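Local coordinates for protein putative angiotensinogen (Lampetra fluviatilis, PDB 5INW) that binds heparin and inhibits thrombin as a member of the serpin family, with heparin promoting that inhibition through a template mechanism, at residues A[171-176]-A[220-225]; A[201-206]-A[213-218]; A[152-157]-A[194-199]. The protein carries 1 engineered substitution. One frame throughout, in Å; residues are numbered along the deposited sequence.

Contact 1 of 3, residues A[171-176]-A[220-225]; sequences MGKNVV and EKVTSK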
loop_
_atom_site.group_PDB
_atom_site.type_symbol
_atom_site.label_atom_id
_atom_site.label_comp_id
_atom_site.label_asym_id
_atom_site.label_seq_id
_atom_site.Cartn_x
_atom_site.Cartn_y
_atom_site.Cartn_z
ATOM N N MET A 171 -4.660 8.633 7.026
ATOM C CA MET A 171 -5.415 9.597 6.241
ATOM C C MET A 171 -5.323 9.097 4.802
ATOM O O MET A 171 -4.273 8.655 4.368
ATOM C CB MET A 171 -4.755 10.984 6.428
ATOM C CG MET A 171 -5.251 12.175 5.592
ATOM S SD MET A 171 -4.382 12.186 3.993
ATOM C CE MET A 171 -3.108 13.434 4.191
ATOM N N GLY A 172 -6.427 9.196 4.077
ATOM C CA GLY A 172 -6.531 8.771 2.700
ATOM C C GLY A 172 -7.377 9.742 1.894
ATOM O O GLY A 172 -8.433 10.203 2.357
ATOM N N LYS A 173 -6.937 10.044 0.678
ATOM C CA LYS A 173 -7.588 11.027 -0.152
ATOM C C LYS A 173 -7.584 10.506 -1.567
ATOM O O LYS A 173 -6.545 10.166 -2.088
ATOM C CB LYS A 173 -6.825 12.359 -0.024
ATOM C CG LYS A 173 -7.561 13.587 -0.516
ATOM C CD LYS A 173 -8.632 14.104 0.446
ATOM C CE LYS A 173 -9.742 14.874 -0.307
ATOM N NZ LYS A 173 -10.749 13.991 -0.997
ATOM N N ASN A 174 -8.754 10.437 -2.179
ATOM C CA ASN A 174 -8.876 10.317 -3.624
ATOM C C ASN A 174 -9.129 11.657 -4.297
ATOM O O ASN A 174 -9.861 12.497 -3.796
ATOM C CB ASN A 174 -10.032 9.441 -3.985
ATOM C CG ASN A 174 -9.946 8.109 -3.334
ATOM O OD1 ASN A 174 -9.014 7.310 -3.576
ATOM N ND2 ASN A 174 -10.940 7.825 -2.520
ATOM N N VAL A 175 -8.528 11.833 -5.464
ATOM C CA VAL A 175 -8.717 13.033 -6.279
ATOM C C VAL A 175 -8.815 12.613 -7.712
ATOM O O VAL A 175 -8.089 11.705 -8.123
ATOM C CB VAL A 175 -7.570 14.039 -6.109
ATOM C CG1 VAL A 175 -7.862 15.301 -6.901
ATOM C CG2 VAL A 175 -7.433 14.428 -4.636
ATOM N N VAL A 176 -9.762 13.203 -8.439
ATOM C CA VAL A 176 -9.974 12.881 -9.821
ATOM C C VAL A 176 -9.961 14.144 -10.654
ATOM O O VAL A 176 -10.822 15.051 -10.528
ATOM C CB VAL A 176 -11.294 12.108 -10.038
ATOM C CG1 VAL A 176 -11.543 11.865 -11.523
ATOM C CG2 VAL A 176 -11.288 10.769 -9.262
ATOM N N GLU A 220 -1.495 18.987 -2.821
ATOM C CA GLU A 220 -0.793 19.488 -1.654
ATOM C C GLU A 220 -1.713 20.253 -0.711
ATOM O O GLU A 220 -1.622 20.076 0.487
ATOM C CB GLU A 220 0.361 20.379 -2.092
ATOM C CG GLU A 220 1.345 20.671 -0.987
ATOM C CD GLU A 220 2.516 21.513 -1.440
ATOM O OE1 GLU A 220 3.178 21.097 -2.421
ATOM O OE2 GLU A 220 2.766 22.576 -0.809
ATOM N N LYS A 221 -2.573 21.104 -1.257
ATOM C CA LYS A 221 -3.555 21.853 -0.467
ATOM C C LYS A 221 -4.367 20.910 0.390
ATOM O O LYS A 221 -4.450 21.065 1.601
ATOM C CB LYS A 221 -4.470 22.723 -1.396
ATOM C CG LYS A 221 -3.837 24.044 -1.838
ATOM C CD LYS A 221 -4.665 24.649 -2.968
ATOM C CE LYS A 221 -4.136 26.010 -3.400
ATOM N NZ LYS A 221 -5.238 26.904 -3.882
ATOM N N VAL A 222 -4.854 19.861 -0.221
ATOM C CA VAL A 222 -5.731 18.913 0.456
ATOM C C VAL A 222 -5.028 17.838 1.363
ATOM O O VAL A 222 -5.672 16.961 1.887
ATOM C CB VAL A 222 -6.629 18.242 -0.613
ATOM C CG1 VAL A 222 -7.623 17.289 0.010
ATOM C CG2 VAL A 222 -7.422 19.306 -1.384
ATOM N N THR A 223 -3.718 17.881 1.557
ATOM C CA THR A 223 -3.005 16.811 2.275
ATOM C C THR A 223 -1.906 17.422 3.179
ATOM O O THR A 223 -0.848 16.827 3.418
ATOM C CB THR A 223 -2.421 15.813 1.235
ATOM O OG1 THR A 223 -1.464 16.463 0.372
ATOM C CG2 THR A 223 -3.499 15.216 0.349
ATOM N N SER A 224 -2.201 18.628 3.693
ATOM C CA SER A 224 -1.245 19.560 4.352
ATOM C C SER A 224 0.214 19.297 3.992
ATOM O O SER A 224 0.990 18.828 4.830
ATOM C CB SER A 224 -1.430 19.557 5.877
ATOM O OG SER A 224 -2.664 20.139 6.215
ATOM N N LYS A 225 0.559 19.546 2.731
ATOM C CA LYS A 225 1.953 19.512 2.268
ATOM C C LYS A 225 2.731 18.204 2.482
ATOM O O LYS A 225 3.958 18.192 2.379
ATOM C CB LYS A 225 2.747 20.701 2.847
ATOM C CG LYS A 225 2.108 22.078 2.613
ATOM C CD LYS A 225 3.101 23.231 2.793
ATOM C CE LYS A 225 2.499 24.571 2.398
ATOM N NZ LYS A 225 3.522 25.657 2.403
#
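Aliphatic packing carries this contact, beginning with the methylene chain of Lys-173 laid against one methyl of Val-222. CG, CD and CE of the lysine all approach Val-222 CG1, with CG at 3.7 Å. A bend at chi2 (77°) lays these methylenes past the valine at about a right angle, and a second bend at chi4 turns the amine aside. Two residues earlier on the same side of the strand, the terminal methyl of Met-171 meets the backbone end of Thr-223, its CE lying 3.9 Å from both CA and CB of the threonine. Thr-223 CG2 lies more loosely over Lys-173 CB, at 4.4 Å, and the threonine also packs on Val-245 of the next strand.

The polar groups are held apart from this apolar patch. Lys-173 NZ makes weak bonds to the carbonyls of Asn-174 (3.3 Å) and Lys-197, whereas Thr-223 OG1 is hydrogen-bonded back to Ile-219 O, in the last turn of the preceding helix. Where the helix gives way to a turn, Glu-220 O accepts from both Thr-223 N and Lys-225 N.

The arrangement is that of serpins in general, in which helix F, here residues 208-221, lies across the front of the large central sheet and the turn that follows its C-terminal end packs on strands 168-179 and 238-251.

Contact 2 of 3, residues A[201-206]-A[213-218]; sequences RSVDFG and ELMNAY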
loop_
_atom_site.group_PDB
_atom_site.type_symbol
_atom_site.label_atom_id
_atom_site.label_comp_id
_atom_site.label_asym_id
_atom_site.label_seq_id
_atom_site.Cartn_x
_atom_site.Cartn_y
_atom_site.Cartn_z
ATOM N N ARG A 201 -12.269 17.606 -10.359
ATOM C CA ARG A 201 -11.739 18.928 -10.720
ATOM C C ARG A 201 -11.361 18.859 -12.195
ATOM O O ARG A 201 -10.758 17.885 -12.636
ATOM C CB ARG A 201 -10.542 19.339 -9.827
ATOM C CG ARG A 201 -10.737 19.258 -8.295
ATOM C CD ARG A 201 -11.875 20.133 -7.739
ATOM N NE ARG A 201 -12.490 19.639 -6.474
ATOM C CZ ARG A 201 -13.383 20.308 -5.713
ATOM N NH1 ARG A 201 -13.816 21.517 -6.056
ATOM N NH2 ARG A 201 -13.856 19.772 -4.586
ATOM N N SER A 202 -11.745 19.866 -12.965
ATOM C CA SER A 202 -11.373 19.927 -14.378
ATOM C C SER A 202 -10.041 20.671 -14.606
ATOM O O SER A 202 -9.624 21.482 -13.789
ATOM C CB SER A 202 -12.486 20.539 -15.222
ATOM O OG SER A 202 -12.839 21.768 -14.689
ATOM N N VAL A 203 -9.362 20.318 -15.703
ATOM C CA VAL A 203 -8.002 20.779 -15.960
ATOM C C VAL A 203 -7.760 20.863 -17.428
ATOM O O VAL A 203 -8.306 20.049 -18.187
ATOM C CB VAL A 203 -6.963 19.796 -15.421
ATOM C CG1 VAL A 203 -5.546 20.253 -15.736
ATOM C CG2 VAL A 203 -7.124 19.628 -13.930
ATOM N N ASP A 204 -6.973 21.876 -17.820
ATOM C CA ASP A 204 -6.527 22.050 -19.189
ATOM C C ASP A 204 -5.207 21.301 -19.287
ATOM O O ASP A 204 -4.145 21.842 -18.979
ATOM C CB ASP A 204 -6.374 23.532 -19.518
ATOM C CG ASP A 204 -5.985 23.796 -20.983
ATOM O OD1 ASP A 204 -5.810 22.858 -21.788
ATOM O OD2 ASP A 204 -5.842 24.986 -21.332
ATOM N N PHE A 205 -5.272 20.035 -19.681
ATOM C CA PHE A 205 -4.066 19.222 -19.830
ATOM C C PHE A 205 -3.286 19.627 -21.068
ATOM O O PHE A 205 -2.151 19.171 -21.223
ATOM C CB PHE A 205 -4.397 17.720 -19.938
ATOM C CG PHE A 205 -5.134 17.155 -18.748
ATOM C CD1 PHE A 205 -4.514 17.020 -17.541
ATOM C CD2 PHE A 205 -6.443 16.688 -18.876
ATOM C CE1 PHE A 205 -5.174 16.447 -16.467
ATOM C CE2 PHE A 205 -7.106 16.111 -17.802
ATOM C CZ PHE A 205 -6.464 15.987 -16.595
ATOM N N GLY A 206 -3.914 20.356 -21.999
ATOM C CA GLY A 206 -3.234 20.898 -23.180
ATOM C C GLY A 206 -2.058 21.798 -22.816
ATOM O O GLY A 206 -0.968 21.624 -23.330
ATOM N N GLU A 213 1.600 21.677 -12.381
ATOM C CA GLU A 213 1.697 22.555 -11.213
ATOM C C GLU A 213 0.365 22.705 -10.515
ATOM O O GLU A 213 0.323 22.790 -9.279
ATOM C CB GLU A 213 2.148 23.945 -11.614
ATOM C CG GLU A 213 3.567 24.008 -12.152
ATOM C CD GLU A 213 3.891 25.400 -12.650
ATOM O OE1 GLU A 213 3.373 26.362 -12.022
ATOM O OE2 GLU A 213 4.625 25.511 -13.671
ATOM N N LEU A 214 -0.707 22.771 -11.311
ATOM C CA LEU A 214 -2.052 22.964 -10.781
ATOM C C LEU A 214 -2.491 21.707 -10.076
ATOM O O LEU A 214 -2.943 21.768 -8.924
ATOM C CB LEU A 214 -3.059 23.334 -11.881
ATOM C CG LEU A 214 -2.962 24.759 -12.482
ATOM C CD1 LEU A 214 -3.650 24.889 -13.822
ATOM C CD2 LEU A 214 -3.517 25.803 -11.549
ATOM N N MET A 215 -2.324 20.568 -10.722
ATOM C CA MET A 215 -2.723 19.324 -10.098
ATOM C C MET A 215 -1.987 19.100 -8.765
ATOM O O MET A 215 -2.628 18.844 -7.733
ATOM C CB MET A 215 -2.513 18.182 -11.029
ATOM C CG MET A 215 -3.471 18.168 -12.220
ATOM S SD MET A 215 -2.869 17.073 -13.538
ATOM C CE MET A 215 -3.669 15.576 -13.120
ATOM N N ASN A 216 -0.661 19.264 -8.773
ATOM C CA ASN A 216 0.154 19.088 -7.584
ATOM C C ASN A 216 -0.193 20.056 -6.510
ATOM O O ASN A 216 -0.256 19.674 -5.356
ATOM C CB ASN A 216 1.631 19.172 -7.881
ATOM C CG ASN A 216 2.147 17.937 -8.572
ATOM O OD1 ASN A 216 1.779 16.812 -8.226
ATOM N ND2 ASN A 216 2.990 18.129 -9.577
ATOM N N ALA A 217 -0.440 21.297 -6.873
ATOM C CA ALA A 217 -0.855 22.319 -5.897
ATOM C C ALA A 217 -2.188 21.937 -5.240
ATOM O O ALA A 217 -2.340 22.111 -4.044
ATOM C CB ALA A 217 -0.986 23.675 -6.587
ATOM N N TYR A 218 -3.146 21.408 -6.012
ATOM C CA TYR A 218 -4.404 20.937 -5.430
ATOM C C TYR A 218 -4.195 19.789 -4.475
ATOM O O TYR A 218 -4.817 19.743 -3.419
ATOM C CB TYR A 218 -5.386 20.483 -6.504
ATOM C CG TYR A 218 -6.780 20.177 -5.940
ATOM C CD1 TYR A 218 -7.775 21.174 -5.864
ATOM C CD2 TYR A 218 -7.106 18.899 -5.496
ATOM C CE1 TYR A 218 -9.048 20.882 -5.385
ATOM C CE2 TYR A 218 -8.357 18.619 -5.008
ATOM C CZ TYR A 218 -9.316 19.603 -4.943
ATOM O OH TYR A 218 -10.545 19.277 -4.441
#
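Arg-201 lies across the ring of Tyr-218 at about a right angle, with its CG over one face. The CH-pi contact runs 4.0 Å from Arg-201 CG to the ring centroid, 25° off the ring normal. A bend at chi2 (-60°) carries the rest of the arginine outward past the phenol end of the ring, where the guanidinium and ring planes stand 37° apart. The phenol oxygen sits over one face of the guanidinium, a placement that suits neither NE nor NH2 for a hydrogen bond. This packs the short edge strand 200-203 of the central serpin sheet against helix 208-221, which follows it in the chain and runs back over the same sheet, with Tyr-218 also on Val-175 of the neighbouring strand. Farther toward the start of the helix, Met-215 approaches Phe-205 at the ring edge, a Met-aromatic contact in which SD lies in the plane of the ring, 5.1 Å from its centroid. Its methyl touches the same corner, CE being 3.8 Å from Phe-205 CE1. Val-203 connects these partners: its CB sits over one face of the phenylalanine ring, toward the rim, and its CG2 meets Met-215 CG at 4.3 Å. Phe-177 and Val-241 border the buried methionine from the sheet side.

Contact 3 of 3, residues A[152-157]-A[194-199]; sequences KYFARL and HLFKSN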
loop_
_atom_site.group_PDB
_atom_site.type_symbol
_atom_site.label_atom_id
_atom_site.label_comp_id
_atom_site.label_asym_id
_atom_site.label_seq_id
_atom_site.Cartn_x
_atom_site.Cartn_y
_atom_site.Cartn_z
ATOM N N LYS A 152 -19.845 -0.423 -1.776
ATOM C CA LYS A 152 -20.446 0.375 -0.687
ATOM C C LYS A 152 -19.726 0.128 0.645
ATOM O O LYS A 152 -19.528 1.082 1.385
ATOM C CB LYS A 152 -21.965 0.196 -0.507
ATOM C CG LYS A 152 -22.501 1.029 0.677
ATOM C CD LYS A 152 -24.019 1.228 0.777
ATOM C CE LYS A 152 -24.389 1.933 2.084
ATOM N NZ LYS A 152 -25.811 2.358 2.179
ATOM N N TYR A 153 -19.341 -1.132 0.940
ATOM C CA TYR A 153 -18.678 -1.480 2.205
ATOM C C TYR A 153 -17.155 -1.198 2.141
ATOM O O TYR A 153 -16.503 -1.166 3.182
ATOM C CB TYR A 153 -18.935 -2.929 2.632
ATOM C CG TYR A 153 -20.373 -3.431 2.475
ATOM C CD1 TYR A 153 -21.372 -3.131 3.411
ATOM C CD2 TYR A 153 -20.724 -4.253 1.382
ATOM C CE1 TYR A 153 -22.672 -3.629 3.239
ATOM C CE2 TYR A 153 -22.014 -4.748 1.206
ATOM C CZ TYR A 153 -22.991 -4.438 2.123
ATOM O OH TYR A 153 -24.264 -4.949 1.897
ATOM N N PHE A 154 -16.617 -0.933 0.945
ATOM C CA PHE A 154 -15.276 -0.354 0.784
ATOM C C PHE A 154 -15.139 1.078 1.381
ATOM O O PHE A 154 -14.149 1.403 2.024
ATOM C CB PHE A 154 -14.885 -0.341 -0.704
ATOM C CG PHE A 154 -13.472 0.059 -0.943
ATOM C CD1 PHE A 154 -12.435 -0.774 -0.555
ATOM C CD2 PHE A 154 -13.162 1.293 -1.509
ATOM C CE1 PHE A 154 -11.111 -0.407 -0.744
ATOM C CE2 PHE A 154 -11.831 1.673 -1.690
ATOM C CZ PHE A 154 -10.803 0.809 -1.320
ATOM N N ALA A 155 -16.124 1.941 1.168
ATOM C CA ALA A 155 -16.140 3.263 1.773
ATOM C C ALA A 155 -16.336 3.165 3.288
ATOM O O ALA A 155 -15.826 4.019 4.025
ATOM C CB ALA A 155 -17.216 4.159 1.137
ATOM N N ARG A 156 -17.074 2.158 3.763
ATOM C CA ARG A 156 -17.227 1.984 5.212
ATOM C C ARG A 156 -15.910 1.626 5.879
ATOM O O ARG A 156 -15.571 2.208 6.926
ATOM C CB ARG A 156 -18.278 0.942 5.595
ATOM C CG ARG A 156 -18.676 1.027 7.090
ATOM C CD ARG A 156 -20.079 0.524 7.352
ATOM N NE ARG A 156 -20.933 0.963 6.236
ATOM C CZ ARG A 156 -22.116 0.430 5.909
ATOM N NH1 ARG A 156 -22.693 -0.503 6.674
ATOM N NH2 ARG A 156 -22.758 0.890 4.838
ATOM N N LEU A 157 -15.194 0.661 5.285
ATOM C CA LEU A 157 -13.826 0.294 5.710
ATOM C C LEU A 157 -12.936 1.532 5.799
ATOM O O LEU A 157 -12.391 1.799 6.844
ATOM C CB LEU A 157 -13.179 -0.727 4.743
ATOM C CG LEU A 157 -11.739 -1.202 5.060
ATOM C CD1 LEU A 157 -11.732 -1.973 6.366
ATOM C CD2 LEU A 157 -11.085 -2.034 3.956
ATOM N N HIS A 194 -19.638 9.969 -3.630
ATOM C CA HIS A 194 -20.224 9.232 -2.504
ATOM C C HIS A 194 -19.300 8.114 -1.967
ATOM O O HIS A 194 -18.934 8.127 -0.816
ATOM C CB HIS A 194 -21.675 8.727 -2.814
ATOM C CG HIS A 194 -22.701 9.838 -2.845
ATOM N ND1 HIS A 194 -23.441 10.159 -3.973
ATOM C CD2 HIS A 194 -23.072 10.732 -1.895
ATOM C CE1 HIS A 194 -24.233 11.182 -3.707
ATOM N NE2 HIS A 194 -24.025 11.553 -2.455
ATOM N N LEU A 195 -18.854 7.194 -2.792
ATOM C CA LEU A 195 -17.959 6.124 -2.337
ATOM C C LEU A 195 -16.461 6.482 -2.155
ATOM O O LEU A 195 -15.760 5.804 -1.378
ATOM C CB LEU A 195 -18.006 4.965 -3.329
ATOM C CG LEU A 195 -19.369 4.423 -3.739
ATOM C CD1 LEU A 195 -19.149 3.200 -4.623
ATOM C CD2 LEU A 195 -20.234 4.104 -2.511
ATOM N N PHE A 196 -15.943 7.464 -2.903
ATOM C CA PHE A 196 -14.507 7.818 -2.841
ATOM C C PHE A 196 -14.203 9.233 -2.267
ATOM O O PHE A 196 -13.075 9.558 -2.099
ATOM C CB PHE A 196 -13.858 7.568 -4.222
ATOM C CG PHE A 196 -14.060 6.171 -4.724
ATOM C CD1 PHE A 196 -13.323 5.086 -4.192
ATOM C CD2 PHE A 196 -15.020 5.887 -5.689
ATOM C CE1 PHE A 196 -13.536 3.776 -4.615
ATOM C CE2 PHE A 196 -15.219 4.570 -6.130
ATOM C CZ PHE A 196 -14.478 3.528 -5.585
ATOM N N LYS A 197 -15.225 10.028 -1.963
ATOM C CA LYS A 197 -15.107 11.360 -1.385
ATOM C C LYS A 197 -14.365 12.317 -2.232
ATOM O O LYS A 197 -13.675 13.166 -1.713
ATOM C CB LYS A 197 -14.481 11.320 -0.006
ATOM C CG LYS A 197 -15.083 10.313 0.937
ATOM C CD LYS A 197 -16.378 10.780 1.572
ATOM C CE LYS A 197 -17.465 9.712 1.403
ATOM N NZ LYS A 197 -18.649 9.835 2.326
ATOM N N SER A 198 -14.448 12.171 -3.539
ATOM C CA SER A 198 -13.763 13.077 -4.461
ATOM C C SER A 198 -14.780 13.804 -5.286
ATOM O O SER A 198 -15.634 13.195 -5.892
ATOM C CB SER A 198 -12.849 12.334 -5.419
ATOM O OG SER A 198 -12.208 13.300 -6.251
ATOM N N ASN A 199 -14.681 15.121 -5.306
ATOM C CA ASN A 199 -15.256 15.912 -6.382
ATOM C C ASN A 199 -14.281 16.001 -7.489
ATOM O O ASN A 199 -13.104 15.776 -7.265
ATOM C CB ASN A 199 -15.700 17.264 -5.922
ATOM C CG ASN A 199 -17.154 17.242 -5.488
ATOM O OD1 ASN A 199 -17.437 17.198 -4.302
ATOM N ND2 ASN A 199 -18.097 17.210 -6.470
#
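With CG anti to its own nitrogen (chi1 -172°), Phe-154 swings its ring off the helix toward Phe-196, whose CG instead lies opposite the carbonyl carbon (chi1 -55°) and brings that ring forward to meet it. The two side chains cross at about a right angle. Phe-196 CE1 is the atom that touches, 4.0 Å from both CD2 and CE2 of Phe-154, so the meeting is at the edge of the Phe-196 ring. CB of the adjacent Leu-195 lies over one face of that ring, toward its rim.

Beside the aromatic pair the backbones come close, Ala-155 and Leu-195 having their CA atoms 5.3 Å apart. The small side chain of Ala-155 permits this approach: its CB packs directly on the main chain of Leu-195, near the carbonyl oxygen and 4.1 Å from CA. Leu-195 in turn extends CD2 toward the first turn of the partner segment, 4.2 Å from Lys-152 CA, and also rests on Met-151. Lys-197 is the first residue to leave helical backbone angles, with positive phi (61°).

Helices 150-161 and 186-196, D and E of the serpin fold, thus meet on the rear of the central sheet. Phe-154 packs on both helices 77-96 and 110-122, Phe-196 reaches Val-119 of the latter, and strand 168-179 is tied in through the side-chain amide of Asn-174, whose ND2 donates to Phe-196 O.

In the fold
The three contacts spread around strand 168-179 of the central serpin sheet. Contacts 1 and 2 lie on one face, their centres about 14 Å apart, and share helix 208-221; contact 2 is nested within the loop closed by contact 1. Contact 3 lies behind the sheet, about 15 Å from contact 1 and 23 Å from contact 2, and precedes contact 2 in the chain while interleaving with contact 1. From strand 168-179 the chain passes through helix 186-196 to strand 200-203, its parallel neighbour, then through helix 208-221 to strand 238-251. In this reactive-loop-cleaved structure the two connections place helix 186-196 on one face of the sheet and helix 208-221 on the other.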